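Lys-gingipain W83 (Porphyromonas gingivalis, PDB 6I9A) is a cysteine endopeptidase of family C25 that cleaves proteins with a strong preference for lysine in the P1 position, here its catalytic and Ig-like domains with inhibitor KYT-36. Local coordinates at residues A[169-174]-A[290-295]; A[153-158]-A[178-183]. All coordinates share one frame; numbering follows the deposited sequence. Where two conformers were deposited one is given.

In the fold
Both contacts belong to the part of the peptidase unit built on the six-stranded mixed sheet, and their centres lie 11 Å apart. Helix 163-178 connects them. Interaction 1 uses its middle turns, 169-174, to meet the end of helix 285-293, while interaction 2 joins strand 152-157, just before that helix, to the loop that follows it. Along the chain the segments come as 153-158, 169-174, 178-183 and 290-295, so the contacts interleave. They also touch directly, Ile172 CG2 lying 3.7 Å from Leu155 CB. The helix is thus packed against its own strand on one side and tied through a sodium ion to a distant part of the chain.

Interaction 1 (A[169-174]-A[290-295]); sequences QPTIKY and YWSVGA. With NA (sodium ion), chain F.
Tyr174 and Val293 are joined by a shared sodium ion and by apolar packing. The phenol oxygen Tyr174 OH binds the sodium at 2.5 Å. The backbone oxygen Val293 O binds the same ion at 2.3 Å, so one ligand comes from a side chain and the other from the end of a helix. Water 1, Asp314, Thr308 and Ser309 complete the six-ligand shell. Gly294, directly after Val293, leaves the helix with positive phi and passes close to the ion.

The apolar part is a CH-pi contact. Val293 is modelled in two conformers; in the one described, CG1 sits over the Tyr174 ring, 3.9 Å from its centroid and 13° off the normal. With CG anti to the backbone N (chi1 179°), Tyr174 reaches across to the other helix, laying its ring on the valine and its hydroxyl at the metal. The second methyl, Val293 CG2, rests against both Thr171 CA and Tyr174 CB, each 3.9 Å away.

A further van der Waals contact brings Thr171 CG2 to Ser292 CB at 3.6 Å, while Thr171 OG1 turns back to bond Val167 O in its own helix.

This is a helix-helix contact clamped by a sodium ion, with the Thr171 side chain about 7 Å from the bound inhibitor. Helix 163-178 thus packs on the end of helix 285-293; Tyr313 of helix 312-317 touches both, and strand 242-247 lies against Trp291 and Ser292.

Interaction 2 (A[153-158]-A[178-183]); sequences VLLIAG and YYYNQE
Tyr180 meets Val153 and Leu155, two residues of strand 152-157 whose side chains leave the same side of the strand. The tyrosine crosses each of them at about a right angle, and both aliphatic groups approach its ring obliquely.

The methyls divide the near end of the ring between them. Val153 CG1 lies 3.9 Å from Tyr180 CD1, and Val153 CG2 is 4.0 Å from the same carbon, so both valine methyls come from the same side onto CD1. Leu155 serves the other half through a single branch: its CD1 comes to 3.9 Å from Tyr180 CB and 4.1 Å from Tyr180 CD2. An extended second torsion (chi2 175°) carries that methyl outward from the strand to the root of the tyrosine. Tyr180 has CG anti to its carbonyl carbon and beside the backbone N (chi1 -63°), which lays the ring across the ends of the two aliphatic side chains.

The backbone around the tyrosine is sharply bent. Tyr180 is the centre of an inverse gamma turn, closed by a weak bond from Asn181 N to Tyr179 O at 2.9 Å. The Asn181 side chain starts away from the strand; its ND2 is hydrogen-bonded with Met176 O and its OD1 with His184 ND1, holding the turn to the end of helix 163-178 and to the chain beyond it.

Aromatic rings enclose the buried Tyr180: Phe317 meets it edge to face, Phe210 lies nearly parallel to it, and Tyr186 is inclined. Strand 152-157, helix 163-178 and the parallel neighbouring strand 188-192 form a beta-alpha-beta crossover, a unit of the alpha/beta fold of clan CD peptidases. Tyr180 occupies the link from helix to second strand and packs back onto the first.

Interaction 1 (A[169-174]-A[290-295])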
ATOM      1  N   GLN A 169      -3.755  20.285  13.133  1.00  9.14           N
ATOM      2  CA  GLN A 169      -5.209  20.426  13.022  1.00  9.65           C
ATOM      3  C   GLN A 169      -5.672  20.755  11.585  1.00  9.04           C
ATOM      4  O   GLN A 169      -6.572  20.108  11.069  1.00  9.85           O
ATOM      5  CB  GLN A 169      -5.734  21.437  14.010  1.00 10.30           C
ATOM      6  CG  GLN A 169      -5.596  20.996  15.474  1.00 10.78           C
ATOM      7  CD  GLN A 169      -6.386  21.884  16.382  1.00 11.55           C
ATOM      8  OE1 GLN A 169      -7.543  22.224  16.069  1.00 14.23           O
ATOM      9  NE2 GLN A 169      -5.779  22.255  17.483  1.00 12.27           N
ATOM     10  N   PRO A 170      -5.009  21.694  10.883  1.00  9.20           N
ATOM     11  CA  PRO A 170      -5.420  21.936   9.484  1.00  9.54           C
ATOM     12  C   PRO A 170      -5.331  20.674   8.626  1.00  8.94           C
ATOM     13  O   PRO A 170      -6.168  20.464   7.756  1.00  9.23           O
ATOM     14  CB  PRO A 170      -4.466  23.065   9.004  1.00 11.35           C
ATOM     15  CG  PRO A 170      -4.109  23.795  10.301  1.00 13.57           C
ATOM     16  CD  PRO A 170      -4.067  22.743  11.369  1.00 10.10           C
ATOM     17  N   THR A 171      -4.299  19.824   8.865  1.00  8.52           N
ATOM     18  CA  THR A 171      -4.175  18.571   8.083  1.00  8.40           C
ATOM     19  C   THR A 171      -5.411  17.691   8.285  1.00  8.58           C
ATOM     20  O   THR A 171      -6.067  17.278   7.305  1.00  9.05           O
ATOM     21  CB  THR A 171      -2.946  17.798   8.528  1.00  8.28           C
ATOM     22  OG1 THR A 171      -1.748  18.543   8.243  1.00  8.63           O
ATOM     23  CG2 THR A 171      -2.845  16.449   7.800  1.00  9.31           C
ATOM     24  N   ILE A 172      -5.727  17.390   9.557  1.00  8.61           N
ATOM     25  CA  ILE A 172      -6.834  16.450   9.817  1.00  9.33           C
ATOM     26  C   ILE A 172      -8.164  17.083   9.419  1.00  8.64           C
ATOM     27  O   ILE A 172      -9.034  16.393   8.862  1.00  9.10           O
ATOM     28  CB  ILE A 172      -6.789  16.051  11.317  1.00 10.68           C
ATOM     29  CG1 ILE A 172      -5.489  15.313  11.672  1.00 11.04           C
ATOM     30  CG2 ILE A 172      -8.043  15.231  11.710  1.00 12.76           C
ATOM     31  CD1 ILE A 172      -5.143  14.129  10.856  1.00 11.94           C
ATOM     32  N   LYS A 173      -8.333  18.390   9.638  1.00  8.95           N
ATOM     33  CA  LYS A 173      -9.568  19.069   9.240  1.00  9.15           C
ATOM     34  C   LYS A 173      -9.769  19.017   7.737  1.00  9.03           C
ATOM     35  O   LYS A 173     -10.910  18.911   7.270  1.00  9.84           O
ATOM     36  CB  LYS A 173      -9.613  20.500   9.763  1.00 10.78           C
ATOM     37  CG  LYS A 173      -9.768  20.572  11.289  1.00 11.69           C
ATOM     38  CD  LYS A 173      -9.685  22.032  11.789  1.00 15.02           C
ATOM     39  CE  LYS A 173     -10.057  22.110  13.264  1.00 19.72           C
ATOM     40  NZ  LYS A 173     -10.014  23.521  13.732  1.00 25.15           N
ATOM     41  N   TYR A 174      -8.704  19.147   6.938  1.00  9.09           N
ATOM     42  CA  TYR A 174      -8.826  19.049   5.473  1.00  9.33           C
ATOM     43  C   TYR A 174      -9.314  17.643   5.097  1.00  8.58           C
ATOM     44  O   TYR A 174     -10.255  17.495   4.335  1.00  9.12           O
ATOM     45  CB  TYR A 174      -7.429  19.328   4.850  1.00  9.08           C
ATOM     46  CG  TYR A 174      -7.414  19.243   3.342  1.00  9.12           C
ATOM     47  CD1 TYR A 174      -7.553  20.393   2.552  1.00  9.25           C
ATOM     48  CD2 TYR A 174      -7.250  18.021   2.698  1.00  8.69           C
ATOM     49  CE1 TYR A 174      -7.480  20.327   1.167  1.00  8.86           C
ATOM     50  CE2 TYR A 174      -7.198  17.938   1.301  1.00  9.00           C
ATOM     51  CZ  TYR A 174      -7.323  19.091   0.552  1.00  8.86           C
ATOM     52  OH  TYR A 174      -7.261  19.076  -0.812  1.00  9.64           O
ATOM     53  N   TYR A 290       2.343  19.169   3.324  1.00  7.90           N
ATOM     54  CA  TYR A 290       2.070  19.047   1.893  1.00  7.99           C
ATOM     55  C   TYR A 290       1.757  17.611   1.511  1.00  7.75           C
ATOM     56  O   TYR A 290       0.868  17.364   0.693  1.00  8.68           O
ATOM     57  CB  TYR A 290       3.294  19.516   1.043  1.00  9.32           C
ATOM     58  CG  TYR A 290       3.824  20.878   1.453  1.00  9.55           C
ATOM     59  CD1 TYR A 290       2.962  21.954   1.633  1.00  9.59           C
ATOM     60  CD2 TYR A 290       5.188  21.096   1.596  1.00  9.66           C
ATOM     61  CE1 TYR A 290       3.444  23.198   2.029  1.00 12.03           C
ATOM     62  CE2 TYR A 290       5.685  22.340   1.965  1.00 10.25           C
ATOM     63  CZ  TYR A 290       4.805  23.388   2.166  1.00 11.12           C
ATOM     64  OH  TYR A 290       5.310  24.613   2.542  1.00 11.94           O
ATOM     65  N   TRP A 291       2.492  16.665   2.126  1.00  7.63           N
ATOM     66  CA  TRP A 291       2.283  15.232   1.854  1.00  7.59           C
ATOM     67  C   TRP A 291       0.826  14.859   1.964  1.00  7.87           C
ATOM     68  O   TRP A 291       0.259  14.242   1.074  1.00  8.23           O
ATOM     69  CB  TRP A 291       3.155  14.453   2.835  1.00  8.48           C
ATOM     70  CG  TRP A 291       3.432  13.019   2.529  1.00  7.81           C
ATOM     71  CD1 TRP A 291       4.596  12.536   2.010  1.00  7.89           C
ATOM     72  CD2 TRP A 291       2.633  11.867   2.860  1.00  8.17           C
ATOM     73  NE1 TRP A 291       4.576  11.169   1.982  1.00  8.16           N
ATOM     74  CE2 TRP A 291       3.392  10.724   2.528  1.00  8.01           C
ATOM     75  CE3 TRP A 291       1.369  11.686   3.440  1.00  8.62           C
ATOM     76  CZ2 TRP A 291       2.955   9.424   2.779  1.00  8.61           C
ATOM     77  CZ3 TRP A 291       0.897  10.389   3.621  1.00  9.09           C
ATOM     78  CH2 TRP A 291       1.692   9.271   3.320  1.00  8.37           C
ATOM     79  N   SER A 292       0.174  15.290   3.057  1.00  7.90           N
ATOM     80  CA  SER A 292      -1.229  14.938   3.262  1.00  7.80           C
ATOM     81  C   SER A 292      -2.213  15.784   2.516  1.00  8.15           C
ATOM     82  O   SER A 292      -3.200  15.246   1.985  1.00  8.49           O
ATOM     83  CB  SER A 292      -1.622  14.975   4.738  1.00  8.36           C
ATOM     84  OG  SER A 292      -0.912  13.992   5.485  1.00  8.77           O
ATOM     85  N   VAL A 293      -2.028  17.125   2.472  1.00  8.64           N
ATOM     86  CA  VAL A 293      -3.027  18.055   1.949  0.50  8.65           C
ATOM     87  C   VAL A 293      -2.800  18.478   0.507  1.00  8.76           C
ATOM     88  O   VAL A 293      -3.765  18.800  -0.211  1.00  9.89           O
ATOM     89  CB  VAL A 293      -2.976  19.300   2.870  0.50 10.66           C
ATOM     90  CG1 VAL A 293      -3.685  20.500   2.278  0.50  9.35           C
ATOM     91  CG2 VAL A 293      -3.555  18.965   4.242  0.50 10.85           C
ATOM     92  N   GLY A 294      -1.520  18.552   0.107  1.00  8.50           N
ATOM     93  CA  GLY A 294      -1.118  19.105  -1.185  1.00  8.89           C
ATOM     94  C   GLY A 294      -0.197  20.289  -0.958  1.00  8.49           C
ATOM     95  O   GLY A 294      -0.124  20.880   0.134  1.00  9.12           O
ATOM     96  N   ALA A 295       0.559  20.612  -2.014  1.00  8.81           N
ATOM     97  CA  ALA A 295       1.376  21.831  -1.978  1.00 10.01           C
ATOM     98  C   ALA A 295       0.487  23.082  -1.963  1.00  9.86           C
ATOM     99  O   ALA A 295      -0.717  23.030  -2.240  1.00 10.12           O
ATOM    100  CB  ALA A 295       2.312  21.865  -3.175  1.00 10.69           C
TER
HETATM  101 NA    NA F 704      -5.094  19.411  -2.034  1.00  8.95          NA
HETATM  102  O   HOH W   1      -6.300  19.955  -4.090  1.00 10.55           O

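Interaction 2 (A[153-158]-A[178-183])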
ATOM      1  N   VAL A 153     -12.934   5.468  10.851  1.00  9.46           N
ATOM      2  CA  VAL A 153     -11.520   5.845  10.752  1.00  9.34           C
ATOM      3  C   VAL A 153     -11.122   6.536  12.037  1.00  9.18           C
ATOM      4  O   VAL A 153     -11.989   7.019  12.794  1.00  9.43           O
ATOM      5  CB  VAL A 153     -11.185   6.745   9.527  1.00 10.38           C
ATOM      6  CG1 VAL A 153     -11.567   6.069   8.217  1.00 11.25           C
ATOM      7  CG2 VAL A 153     -11.821   8.131   9.633  1.00 11.21           C
ATOM      8  N   LEU A 154      -9.794   6.601  12.271  1.00  8.67           N
ATOM      9  CA  LEU A 154      -9.195   7.308  13.404  1.00  8.72           C
ATOM     10  C   LEU A 154      -8.161   8.284  12.858  1.00  8.80           C
ATOM     11  O   LEU A 154      -7.226   7.899  12.157  1.00  8.92           O
ATOM     12  CB  LEU A 154      -8.539   6.315  14.351  1.00  9.89           C
ATOM     13  CG  LEU A 154      -7.771   6.943  15.541  1.00  9.58           C
ATOM     14  CD1 LEU A 154      -8.677   7.782  16.453  1.00 10.02           C
ATOM     15  CD2 LEU A 154      -7.033   5.875  16.309  1.00 10.28           C
ATOM     16  N   LEU A 155      -8.356   9.585  13.196  1.00  8.47           N
ATOM     17  CA  LEU A 155      -7.476  10.683  12.728  1.00  8.37           C
ATOM     18  C   LEU A 155      -7.003  11.475  13.926  1.00  8.36           C
ATOM     19  O   LEU A 155      -7.833  11.926  14.744  1.00  9.18           O
ATOM     20  CB  LEU A 155      -8.280  11.577  11.791  1.00  9.05           C
ATOM     21  CG  LEU A 155      -8.913  10.897  10.566  1.00  9.18           C
ATOM     22  CD1 LEU A 155      -9.793  11.888   9.795  1.00 11.82           C
ATOM     23  CD2 LEU A 155      -7.811  10.324   9.619  1.00 11.32           C
ATOM     24  N   ILE A 156      -5.686  11.624  14.077  1.00  8.51           N
ATOM     25  CA  ILE A 156      -5.143  12.304  15.258  1.00  8.40           C
ATOM     26  C   ILE A 156      -4.126  13.348  14.840  1.00  8.58           C
ATOM     27  O   ILE A 156      -3.103  13.009  14.182  1.00  8.70           O
ATOM     28  CB  ILE A 156      -4.438  11.249  16.190  1.00  8.67           C
ATOM     29  CG1 ILE A 156      -5.487  10.220  16.700  1.00 10.15           C
ATOM     30  CG2 ILE A 156      -3.749  11.961  17.382  1.00  9.51           C
ATOM     31  CD1 ILE A 156      -4.827   9.020  17.343  1.00 12.30           C
ATOM     32  N   ALA A 157      -4.357  14.604  15.279  1.00  8.25           N
ATOM     33  CA  ALA A 157      -3.358  15.654  15.239  1.00  8.88           C
ATOM     34  C   ALA A 157      -2.727  15.650  16.618  1.00  8.30           C
ATOM     35  O   ALA A 157      -3.343  16.159  17.592  1.00  9.36           O
ATOM     36  CB  ALA A 157      -3.985  17.007  14.921  1.00  9.53           C
ATOM     37  N   GLY A 158      -1.588  14.996  16.783  1.00  8.37           N
ATOM     38  CA  GLY A 158      -0.970  14.836  18.092  1.00  9.50           C
ATOM     39  C   GLY A 158      -0.358  16.100  18.639  1.00  8.57           C
ATOM     40  O   GLY A 158      -0.426  17.185  18.054  1.00  8.86           O
ATOM     41  N   TYR A 178     -13.124  17.100   3.242  1.00  9.74           N
ATOM     42  CA  TYR A 178     -13.337  16.647   1.890  1.00  9.74           C
ATOM     43  C   TYR A 178     -13.628  15.168   1.745  1.00  9.25           C
ATOM     44  O   TYR A 178     -14.270  14.828   0.732  1.00 10.63           O
ATOM     45  CB  TYR A 178     -12.094  17.029   1.054  1.00 10.53           C
ATOM     46  CG  TYR A 178     -12.033  18.533   0.878  1.00  9.90           C
ATOM     47  CD1 TYR A 178     -12.998  19.205   0.125  1.00 11.89           C
ATOM     48  CD2 TYR A 178     -11.072  19.309   1.549  1.00 10.52           C
ATOM     49  CE1 TYR A 178     -13.007  20.588   0.038  1.00 12.33           C
ATOM     50  CE2 TYR A 178     -11.039  20.692   1.407  1.00 10.82           C
ATOM     51  CZ  TYR A 178     -12.018  21.323   0.659  1.00 11.23           C
ATOM     52  OH  TYR A 178     -11.931  22.687   0.483  1.00 13.90           O
ATOM     53  N   TYR A 179     -13.140  14.304   2.651  1.00  9.10           N
ATOM     54  CA  TYR A 179     -13.201  12.864   2.356  1.00  9.25           C
ATOM     55  C   TYR A 179     -13.696  12.002   3.517  1.00  9.41           C
ATOM     56  O   TYR A 179     -14.563  11.166   3.298  1.00  9.78           O
ATOM     57  CB  TYR A 179     -11.795  12.390   1.938  1.00 10.07           C
ATOM     58  CG  TYR A 179     -11.254  13.222   0.793  1.00  9.59           C
ATOM     59  CD1 TYR A 179     -11.904  13.260  -0.441  1.00  9.63           C
ATOM     60  CD2 TYR A 179     -10.101  14.001   0.944  1.00  9.63           C
ATOM     61  CE1 TYR A 179     -11.421  14.028  -1.495  1.00  9.27           C
ATOM     62  CE2 TYR A 179      -9.604  14.766  -0.110  1.00  9.02           C
ATOM     63  CZ  TYR A 179     -10.291  14.790  -1.316  1.00  9.43           C
ATOM     64  OH  TYR A 179      -9.849  15.567  -2.370  1.00  9.29           O
ATOM     65  N   TYR A 180     -13.094  12.139   4.704  1.00  9.34           N
ATOM     66  CA  TYR A 180     -13.448  11.279   5.845  1.00  9.39           C
ATOM     67  C   TYR A 180     -14.658  11.853   6.546  1.00  9.57           C
ATOM     68  O   TYR A 180     -14.564  12.577   7.542  1.00 10.08           O
ATOM     69  CB  TYR A 180     -12.231  11.139   6.781  1.00  9.38           C
ATOM     70  CG  TYR A 180     -11.075  10.451   6.087  1.00  9.79           C
ATOM     71  CD1 TYR A 180     -11.133   9.093   5.781  1.00 10.38           C
ATOM     72  CD2 TYR A 180      -9.907  11.145   5.776  1.00 11.13           C
ATOM     73  CE1 TYR A 180     -10.085   8.453   5.108  1.00 10.82           C
ATOM     74  CE2 TYR A 180      -8.849  10.511   5.116  1.00 11.33           C
ATOM     75  CZ  TYR A 180      -8.944   9.175   4.778  1.00 11.40           C
ATOM     76  OH  TYR A 180      -7.934   8.534   4.083  1.00 13.42           O
ATOM     77  N   ASN A 181     -15.808  11.565   5.926  1.00 10.07           N
ATOM     78  CA  ASN A 181     -17.062  12.150   6.380  1.00 10.36           C
ATOM     79  C   ASN A 181     -18.259  11.296   5.954  1.00 11.30           C
ATOM     80  O   ASN A 181     -18.113  10.347   5.173  1.00 10.33           O
ATOM     81  CB  ASN A 181     -17.174  13.618   5.882  1.00 11.50           C
ATOM     82  CG  ASN A 181     -17.151  13.734   4.390  1.00 11.36           C
ATOM     83  OD1 ASN A 181     -17.780  12.976   3.643  1.00 13.28           O
ATOM     84  ND2 ASN A 181     -16.382  14.700   3.897  1.00 12.16           N
ATOM     85  N   GLN A 182     -19.431  11.654   6.473  1.00 11.73           N
ATOM     86  CA  GLN A 182     -20.627  10.850   6.223  1.00 12.99           C
ATOM     87  C   GLN A 182     -21.021  10.863   4.751  1.00 13.21           C
ATOM     88  O   GLN A 182     -21.541   9.850   4.245  1.00 13.89           O
ATOM     89  CB  GLN A 182     -21.797  11.318   7.095  1.00 17.02           C
ATOM     90  CG  GLN A 182     -23.074  10.443   6.928  1.00 23.96           C
ATOM     91  CD  GLN A 182     -22.872   8.946   7.236  1.00 32.65           C
ATOM     92  OE1 GLN A 182     -22.990   8.508   8.402  1.00 35.79           O
ATOM     93  NE2 GLN A 182     -22.608   8.104   6.203  1.00 30.32           N
ATOM     94  N   GLU A 183     -20.720  11.948   4.037  1.00 12.99           N
ATOM     95  CA  GLU A 183     -21.079  12.065   2.614  1.00 14.85           C
ATOM     96  C   GLU A 183     -20.290  11.077   1.770  1.00 14.84           C
ATOM     97  O   GLU A 183     -20.726  10.725   0.662  1.00 19.10           O
ATOM     98  CB  GLU A 183     -20.847  13.519   2.124  1.00 19.23           C
ATOM     99  CG  GLU A 183     -21.793  14.517   2.807  1.00 25.29           C
ATOM    100  CD  GLU A 183     -21.515  14.973   4.251  1.00 36.89           C
ATOM    101  OE1 GLU A 183     -20.506  14.573   4.891  1.00 26.91           O
ATOM    102  OE2 GLU A 183     -22.322  15.797   4.735  1.00 40.83           O
TER